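Local atomic coordinates of predicted protein (Acinetobacter sp. RUH2624, PDB entry 4MEA), a protein that hydrolyses epoxides as a secreted, Cif-type member of the alpha/beta hydrolase fold family, probably contributing to bacterial virulence. Residues G189-A192 / E193-A197; Y230-R233 / D234-K237. All blocks are in the same frame, centred on the assembly; numbering follows the deposited sequence.

In the fold
Contact 1 (189-197) comes first along the chain and covers nearly all of helix 191-198; contact 2 (230-237) follows and covers the start of helix 233-244. Their centres are about 9 Å apart, and Glu193 joins them directly: its OE2 forms a salt bridge of 2.7 Å with Arg233 NE. Beside it, Ala197 CB packs on Arg233 CD at 3.6 Å. Both helices belong to the helical insertion between sheet strands 151-157 and 267-272, the position of the cap domain in epoxide hydrolases of the alpha/beta hydrolase fold. Contact 1 faces the second subunit, whereas contact 2 reaches toward loops that follow central strands, so the two neighbouring helices probably serve different surfaces of one cap.

Contact 1. Residues G189-A192 / E193-A197; sequences GDIA and EKQIA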
ATOM      1  N   GLY A 189       3.192  10.795  -1.034  1.00  9.01           N
ATOM      2  CA  GLY A 189       3.712  11.804  -1.949  1.00 10.65           C
ATOM      3  C   GLY A 189       2.974  11.773  -3.276  1.00  6.99           C
ATOM      4  O   GLY A 189       1.764  11.542  -3.313  1.00  9.24           O
ATOM      5  N   ASP A 190       3.695  12.005  -4.370  1.00  5.94           N
ATOM      6  CA  ASP A 190       3.105  11.917  -5.706  1.00  6.68           C
ATOM      7  C   ASP A 190       3.577  10.660  -6.448  1.00 12.05           C
ATOM      8  O   ASP A 190       3.544  10.593  -7.685  1.00  6.92           O
ATOM      9  CB  ASP A 190       3.382  13.191  -6.527  1.00 10.88           C
ATOM     10  CG  ASP A 190       4.866  13.434  -6.777  1.00 14.85           C
ATOM     11  OD1 ASP A 190       5.713  12.760  -6.153  1.00 10.76           O
ATOM     12  OD2 ASP A 190       5.187  14.323  -7.598  1.00 16.33           O
ATOM     13  N   ILE A 191       3.996   9.663  -5.674  1.00 10.07           N
ATOM     14  CA  ILE A 191       4.554   8.426  -6.210  1.00  9.08           C
ATOM     15  C   ILE A 191       3.539   7.599  -7.005  1.00  8.72           C
ATOM     16  O   ILE A 191       3.849   7.104  -8.092  1.00  6.38           O
ATOM     17  CB  ILE A 191       5.194   7.567  -5.080  1.00  4.66           C
ATOM     18  CG1 ILE A 191       6.271   8.376  -4.344  1.00  6.48           C
ATOM     19  CG2 ILE A 191       5.788   6.283  -5.651  1.00  7.00           C
ATOM     20  CD1 ILE A 191       7.410   8.838  -5.226  1.00  8.91           C
ATOM     21  N   ALA A 192       2.334   7.433  -6.468  1.00  8.22           N
ATOM     22  CA  ALA A 192       1.306   6.689  -7.196  1.00 10.48           C
ATOM     23  C   ALA A 192       1.005   7.408  -8.509  1.00 11.02           C
ATOM     24  O   ALA A 192       0.955   6.796  -9.573  1.00  4.20           O
ATOM     25  CB  ALA A 192       0.035   6.543  -6.367  1.00  6.71           C
ATOM     26  N   GLU A 193       0.809   8.715  -8.428  1.00  4.61           N
ATOM     27  CA  GLU A 193       0.551   9.501  -9.634  1.00  6.13           C
ATOM     28  C   GLU A 193       1.620   9.254 -10.702  1.00 10.51           C
ATOM     29  O   GLU A 193       1.305   8.943 -11.854  1.00  8.58           O
ATOM     30  CB  GLU A 193       0.493  10.992  -9.306  1.00  6.49           C
ATOM     31  CG  GLU A 193       0.496  11.873 -10.555  1.00  8.88           C
ATOM     32  CD  GLU A 193       0.705  13.334 -10.231  1.00 13.82           C
ATOM     33  OE1 GLU A 193       0.496  13.726  -9.055  1.00 10.11           O
ATOM     34  OE2 GLU A 193       1.083  14.087 -11.156  1.00 13.46           O
ATOM     35  N   LYS A 194       2.883   9.397 -10.311  1.00  8.60           N
ATOM     36  CA  LYS A 194       4.000   9.244 -11.244  1.00  9.65           C
ATOM     37  C   LYS A 194       4.169   7.809 -11.759  1.00 12.31           C
ATOM     38  O   LYS A 194       4.380   7.590 -12.962  1.00  7.54           O
ATOM     39  CB  LYS A 194       5.301   9.743 -10.605  1.00  5.49           C
ATOM     40  CG  LYS A 194       5.434  11.271 -10.534  1.00 11.28           C
ATOM     41  CD  LYS A 194       6.796  11.644  -9.964  1.00  6.58           C
ATOM     42  CE  LYS A 194       7.083  13.126 -10.070  1.00  9.98           C
ATOM     43  NZ  LYS A 194       8.441  13.409  -9.572  1.00 10.83           N
ATOM     44  N   GLN A 195       4.083   6.829 -10.861  1.00  5.84           N
ATOM     45  CA  GLN A 195       4.280   5.441 -11.270  1.00  5.71           C
ATOM     46  C   GLN A 195       3.150   4.966 -12.178  1.00  8.42           C
ATOM     47  O   GLN A 195       3.387   4.304 -13.191  1.00 11.25           O
ATOM     48  CB  GLN A 195       4.402   4.522 -10.057  1.00  3.90           C
ATOM     49  CG  GLN A 195       5.714   4.694  -9.297  1.00  5.60           C
ATOM     50  CD  GLN A 195       5.900   3.649  -8.225  1.00 10.17           C
ATOM     51  OE1 GLN A 195       4.956   3.276  -7.536  1.00 11.05           O
ATOM     52  NE2 GLN A 195       7.119   3.161  -8.088  1.00  6.99           N
ATOM     53  N   ILE A 196       1.921   5.298 -11.800  1.00  8.66           N
ATOM     54  CA  ILE A 196       0.759   4.860 -12.564  1.00  7.39           C
ATOM     55  C   ILE A 196       0.685   5.571 -13.917  1.00  8.72           C
ATOM     56  O   ILE A 196       0.337   4.949 -14.925  1.00  9.02           O
ATOM     57  CB  ILE A 196      -0.543   4.990 -11.744  1.00  9.73           C
ATOM     58  CG1 ILE A 196      -0.503   3.998 -10.569  1.00  8.20           C
ATOM     59  CG2 ILE A 196      -1.755   4.703 -12.620  1.00  8.24           C
ATOM     60  CD1 ILE A 196      -1.613   4.181  -9.526  1.00  9.32           C
ATOM     61  N   ALA A 197       1.040   6.857 -13.959  1.00  6.09           N
ATOM     62  CA  ALA A 197       1.038   7.578 -15.234  1.00  8.03           C
ATOM     63  C   ALA A 197       1.967   6.924 -16.250  1.00 11.71           C
ATOM     64  O   ALA A 197       1.738   7.013 -17.460  1.00 11.94           O
ATOM     65  CB  ALA A 197       1.416   9.069 -15.042  1.00  5.17           C
TER
HETATM   66  O   HOH W   1       0.359  10.166  -6.120  1.00  6.48           O
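Asp190 O, Ile191 O and Ala192 O accept the backbone N-H groups of Lys194, Gln195 and Ile196 in three consecutive i to i+4 hydrogen bonds, the central one, Gln195 N to Ile191 O, being 2.8 Å long with an N-H...O angle of 165°. They build the opening turns of helix 191-198. Asp190 occupies the N-cap position, but its carboxylate makes no capping bond. A water takes a hydrogen bond from Glu193 N at 2.8 Å and gives a weak one to Gly189 O.

With chi1 at 62°, Asp190 CG stands between its own backbone N and carbonyl carbon, and the carboxylate meets the far end of Lys194. The two side chains cross obliquely: Asp190 OD2 lies 3.3 Å from Lys194 CE and 3.9 Å from Lys194 NZ, so the salt bridge is a long one, and the carboxylate oxygen lies nearer the last methylene than the ammonium nitrogen. Both groups have stronger partners across the dimer interface, Asp190 OD1 and Lys194 NZ each bonding Ser8 OG of the second subunit.

One residue further on, Ile191 CG2 sits against the amide of Gln195, 3.6 Å from Gln195 OE1 and 3.7 Å from Gln195 CD. This is van der Waals contact; the hydrogen bond of Gln195 OE1 is with Tyr185 OH of the same chain. On another side of the helix, Ile196 folds back over its bonding partner, Ile196 CG1 lying 3.3 Å from Ala192 O, and both side chains pack on Phe240 and Tyr185.

The chemistry implies a helix start without a side-chain cap, where water serves one N-H. Its long Asp190-Lys194 pair probably favours the charged form of each group only modestly, while Ser8 of the second subunit ties this turn to the dimer interface.

Contact 2. Residues Y230-R233 / D234-K237; sequences YSTR and DKLK
The N-terminal turn of helix 233-244 begins here, with Thr232 at the N-cap position and its side chain turned to Asp234 instead of capping a backbone N-H. Thr232 OG1 donates to Asp234 OD1 at 2.6 Å, meeting that oxygen nearly along its C-O bond. The two side chains lie next to each other and point the same way; chi1 of 52° puts Thr232 OG1 between its backbone N and carbonyl carbon, and 69° does the same for Asp234 CG.

Lys235 runs beside the same hydroxyl, its CG 3.5 Å from Thr232 OG1. A bend at chi2 (-69°) then carries the ammonium group off to Gly94 O and Gly96 O. The helical backbone starts with Leu236 N bonded to Thr232 O at 3.0 Å, followed by Lys237 N to Arg233 O at 2.7 Å.

Leu236 packs back on the preceding loop: its CD2 lies 3.5 Å from Tyr230 O and 4.3 Å from Tyr230 CB. This carbonyl oxygen is buried against methyl groups and has no polar partner in the model.

Leu236 and Lys237 face helix 191-198, touching Ile196 and Glu193. The Tyr230 ring meets Phe204 of helix 200-211, and its hydroxyl bonds Ser69 O in the loop after strand 61-64; with Lys235 at the loop following strand 87-90, the helix start and the loop before it bridge neighbouring helices and the strand-end loops of the central sheet.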
ATOM      1  N   TYR A 230      -8.322   7.783 -16.647  1.00 10.70           N
ATOM      2  CA  TYR A 230      -7.319   7.873 -15.578  1.00  6.09           C
ATOM      3  C   TYR A 230      -5.906   7.718 -16.149  1.00 12.31           C
ATOM      4  O   TYR A 230      -5.008   7.195 -15.487  1.00 15.67           O
ATOM      5  CB  TYR A 230      -7.570   6.781 -14.523  1.00  8.68           C
ATOM      6  CG  TYR A 230      -8.798   7.034 -13.687  1.00  7.11           C
ATOM      7  CD1 TYR A 230      -8.714   7.746 -12.488  1.00 10.19           C
ATOM      8  CD2 TYR A 230     -10.051   6.580 -14.100  1.00 10.45           C
ATOM      9  CE1 TYR A 230      -9.845   8.001 -11.722  1.00  9.74           C
ATOM     10  CE2 TYR A 230     -11.188   6.829 -13.341  1.00  9.82           C
ATOM     11  CZ  TYR A 230     -11.082   7.534 -12.160  1.00  7.25           C
ATOM     12  OH  TYR A 230     -12.209   7.778 -11.408  1.00  8.40           O
ATOM     13  N   SER A 231      -5.710   8.175 -17.383  1.00 12.25           N
ATOM     14  CA  SER A 231      -4.483   7.863 -18.101  1.00 11.49           C
ATOM     15  C   SER A 231      -3.478   9.011 -18.143  1.00 12.13           C
ATOM     16  O   SER A 231      -2.435   8.884 -18.783  1.00 19.09           O
ATOM     17  CB  SER A 231      -4.800   7.388 -19.520  1.00  7.06           C
ATOM     18  OG  SER A 231      -5.468   8.405 -20.267  1.00 11.43           O
ATOM     19  N   THR A 232      -3.783  10.120 -17.471  1.00  9.60           N
ATOM     20  CA  THR A 232      -2.876  11.264 -17.431  1.00 13.43           C
ATOM     21  C   THR A 232      -2.564  11.695 -16.000  1.00 19.37           C
ATOM     22  O   THR A 232      -3.359  11.449 -15.087  1.00 13.82           O
ATOM     23  CB  THR A 232      -3.451  12.463 -18.227  1.00 13.17           C
ATOM     24  OG1 THR A 232      -4.785  12.726 -17.786  1.00 14.13           O
ATOM     25  CG2 THR A 232      -3.496  12.143 -19.720  1.00 14.66           C
ATOM     26  N   ARG A 233      -1.407  12.336 -15.804  1.00 12.17           N
ATOM     27  CA  ARG A 233      -1.012  12.807 -14.474  1.00 10.21           C
ATOM     28  C   ARG A 233      -2.064  13.709 -13.830  1.00 16.12           C
ATOM     29  O   ARG A 233      -2.293  13.641 -12.616  1.00 13.81           O
ATOM     30  CB  ARG A 233       0.324  13.566 -14.514  1.00 16.22           C
ATOM     31  CG  ARG A 233       1.500  12.832 -15.137  1.00 20.19           C
ATOM     32  CD  ARG A 233       2.558  12.407 -14.125  1.00 25.64           C
ATOM     33  NE  ARG A 233       2.826  13.357 -13.037  1.00 19.96           N
ATOM     34  CZ  ARG A 233       3.953  14.057 -12.888  1.00 17.93           C
ATOM     35  NH1 ARG A 233       4.934  13.959 -13.772  1.00 19.31           N
ATOM     36  NH2 ARG A 233       4.104  14.863 -11.846  1.00 16.11           N
ATOM     37  N   ASP A 234      -2.688  14.581 -14.621  1.00 11.36           N
ATOM     38  CA  ASP A 234      -3.644  15.518 -14.025  1.00 17.51           C
ATOM     39  C   ASP A 234      -4.848  14.780 -13.444  1.00 18.87           C
ATOM     40  O   ASP A 234      -5.322  15.121 -12.364  1.00 19.60           O
ATOM     41  CB  ASP A 234      -4.088  16.606 -15.012  1.00 21.72           C
ATOM     42  CG  ASP A 234      -4.948  16.059 -16.139  1.00 42.78           C
ATOM     43  OD1 ASP A 234      -4.548  15.044 -16.747  1.00 51.10           O
ATOM     44  OD2 ASP A 234      -6.024  16.642 -16.416  1.00 39.43           O
ATOM     45  N   LYS A 235      -5.331  13.763 -14.151  1.00  7.85           N
ATOM     46  CA  LYS A 235      -6.465  12.985 -13.656  1.00 14.01           C
ATOM     47  C   LYS A 235      -6.065  12.130 -12.443  1.00 11.88           C
ATOM     48  O   LYS A 235      -6.822  11.997 -11.487  1.00 15.84           O
ATOM     49  CB  LYS A 235      -7.052  12.125 -14.776  1.00 13.04           C
ATOM     50  CG  LYS A 235      -7.746  12.942 -15.874  1.00  9.94           C
ATOM     51  CD  LYS A 235      -9.035  13.587 -15.337  1.00  7.17           C
ATOM     52  CE  LYS A 235      -9.452  14.808 -16.176  1.00 13.38           C
ATOM     53  NZ  LYS A 235     -10.691  15.451 -15.636  1.00 11.23           N
ATOM     54  N   LEU A 236      -4.873  11.550 -12.486  1.00  8.92           N
ATOM     55  CA  LEU A 236      -4.371  10.771 -11.358  1.00 13.59           C
ATOM     56  C   LEU A 236      -4.104  11.661 -10.157  1.00 11.39           C
ATOM     57  O   LEU A 236      -4.420  11.296  -9.027  1.00 10.90           O
ATOM     58  CB  LEU A 236      -3.103  10.012 -11.749  1.00  8.55           C
ATOM     59  CG  LEU A 236      -3.358   8.889 -12.754  1.00 10.71           C
ATOM     60  CD1 LEU A 236      -2.051   8.396 -13.345  1.00  5.19           C
ATOM     61  CD2 LEU A 236      -4.138   7.737 -12.091  1.00  8.45           C
ATOM     62  N   LYS A 237      -3.534  12.839 -10.394  1.00  6.47           N
ATOM     63  CA  LYS A 237      -3.305  13.771  -9.287  1.00 15.19           C
ATOM     64  C   LYS A 237      -4.614  14.083  -8.541  1.00 11.51           C
ATOM     65  O   LYS A 237      -4.666  14.044  -7.310  1.00 10.80           O
ATOM     66  CB  LYS A 237      -2.653  15.064  -9.777  1.00 10.77           C
ATOM     67  CG  LYS A 237      -2.216  16.000  -8.649  1.00 12.27           C
ATOM     68  CD  LYS A 237      -1.624  17.292  -9.202  1.00 19.39           C
ATOM     69  CE  LYS A 237      -1.051  18.150  -8.077  1.00 34.69           C
ATOM     70  NZ  LYS A 237      -0.188  19.250  -8.592  1.00 42.86           N
TER